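Local coordinates for protein putative ATPase, AAA family (Prochlorococcus marinus subsp. pastoris str. CCMP1986, PDB 3CTD) that is probably a DNA-dependent ATPase of the RarA/MGS1/WRNIP1 subfamily, acting in the response to stalled replication, and is represented here by its C-terminal part, at residues I91-V94 with Q95-D99. The protein carries 1 engineered substitution. Residues are numbered along the deposited sequence; the frame is centred on the assembly and turned at random.
Sequences IVVV and QSCCD
Gln-95 N bonds to Ile-91 O at 3.1 Å, the first of four successive i to i+4 bonds by which residues 91-94 hand over to residues 95-99 within helix 90-104. Ser-96 N reaches Val-92 O in the same way, and the next two bonds are straighter: Cys-97 N to Val-93 O, and Cys-98 N to Val-94 O at 2.9 Å with an N-H...O angle of 168°. Asp-99 N continues the series to Gln-95 O.

The apolar side-chain pair between the two segments is Val-93 with Cys-97, where CG1 approaches SG at 4.4 Å; the thiol lies beside its own backbone N (chi1 -71°), which directs it back toward the preceding turn. Several CB atoms also come near carbonyl oxygens of the preceding turn, as Ser-96 CB does to Val-92 O at 3.3 Å.

This is regular alpha-helix inside the helical, strand-free MgsA C-terminal region. Val-94 sits between two neighbouring helices, touching Leu-76 of helix 68-83 and Leu-120 of helix 110-121, while Cys-98 meets Phe-72 of the former and Val-93 and Cys-97 meet Tyr-119 and Ala-116 of the latter. Val-92 packs against Ser-96 of a second subunit, so the helix also contributes to contacts between subunits of the four-chain assembly.

The polar side-chain bonds belong to residues 95-99, one within the helix and one between subunits. The side chain of Gln-95 folds over so that NE2 turns to Asp-99, making a weak bond to OD1, 3.0 Å long and bent to 123°. Ser-96 OG, in a buried residue, is satisfied by a hydrogen bond with Gln-95 OE1 of a third subunit.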
# COMPACT_ATOMS: atom_id res chain seq x y z
N ILE B 91 7.33 2.76 4.94
CA ILE B 91 6.90 4.13 4.64
C ILE B 91 5.43 4.14 4.22
O ILE B 91 4.73 5.06 4.54
CB ILE B 91 7.82 4.90 3.63
CG1 ILE B 91 7.44 6.36 3.54
CG2 ILE B 91 7.76 4.31 2.23
CD1 ILE B 91 8.02 7.17 4.64
N VAL B 92 4.97 3.10 3.53
CA VAL B 92 3.56 3.05 3.14
C VAL B 92 2.68 2.90 4.37
O VAL B 92 1.66 3.55 4.46
CB VAL B 92 3.28 1.87 2.16
CG1 VAL B 92 1.76 1.78 1.81
CG2 VAL B 92 4.19 1.94 0.90
N VAL B 93 3.07 2.05 5.32
CA VAL B 93 2.22 1.78 6.48
C VAL B 93 2.13 3.05 7.36
O VAL B 93 1.04 3.45 7.80
CB VAL B 93 2.77 0.57 7.31
CG1 VAL B 93 2.11 0.46 8.72
CG2 VAL B 93 2.63 -0.75 6.52
N VAL B 94 3.27 3.65 7.65
CA VAL B 94 3.30 4.83 8.49
C VAL B 94 2.55 5.99 7.84
O VAL B 94 1.88 6.74 8.53
CB VAL B 94 4.74 5.31 8.71
CG1 VAL B 94 4.70 6.66 9.34
CG2 VAL B 94 5.50 4.31 9.56
N GLN B 95 2.67 6.14 6.52
CA GLN B 95 1.98 7.21 5.82
C GLN B 95 0.48 7.01 5.94
O GLN B 95 -0.29 7.94 6.14
CB GLN B 95 2.41 7.30 4.35
CG GLN B 95 1.56 8.26 3.53
CD GLN B 95 1.67 9.67 4.05
OE1 GLN B 95 2.79 10.17 4.32
NE2 GLN B 95 0.53 10.35 4.18
N SER B 96 0.09 5.77 5.87
CA SER B 96 -1.29 5.41 6.01
C SER B 96 -1.84 5.58 7.46
O SER B 96 -3.00 5.93 7.64
CB SER B 96 -1.41 3.96 5.53
OG SER B 96 -2.69 3.45 5.73
N CYS B 97 -1.02 5.31 8.48
CA CYS B 97 -1.29 5.70 9.85
C CYS B 97 -1.50 7.22 9.97
O CYS B 97 -2.51 7.66 10.55
CB CYS B 97 -0.15 5.25 10.76
SG CYS B 97 -0.14 3.44 10.97
N CYS B 98 -0.59 8.00 9.38
CA CYS B 98 -0.72 9.46 9.32
C CYS B 98 -2.06 9.87 8.66
O CYS B 98 -2.86 10.61 9.24
CB CYS B 98 0.52 10.08 8.66
SG CYS B 98 0.52 11.91 8.52
N ASP B 99 -2.36 9.33 7.48
CA ASP B 99 -3.67 9.62 6.89
C ASP B 99 -4.84 9.17 7.76
O ASP B 99 -5.90 9.82 7.80
CB ASP B 99 -3.81 8.99 5.50
CG ASP B 99 -2.88 9.56 4.53
OD1 ASP B 99 -2.37 10.66 4.76
OD2 ASP B 99 -2.62 8.91 3.53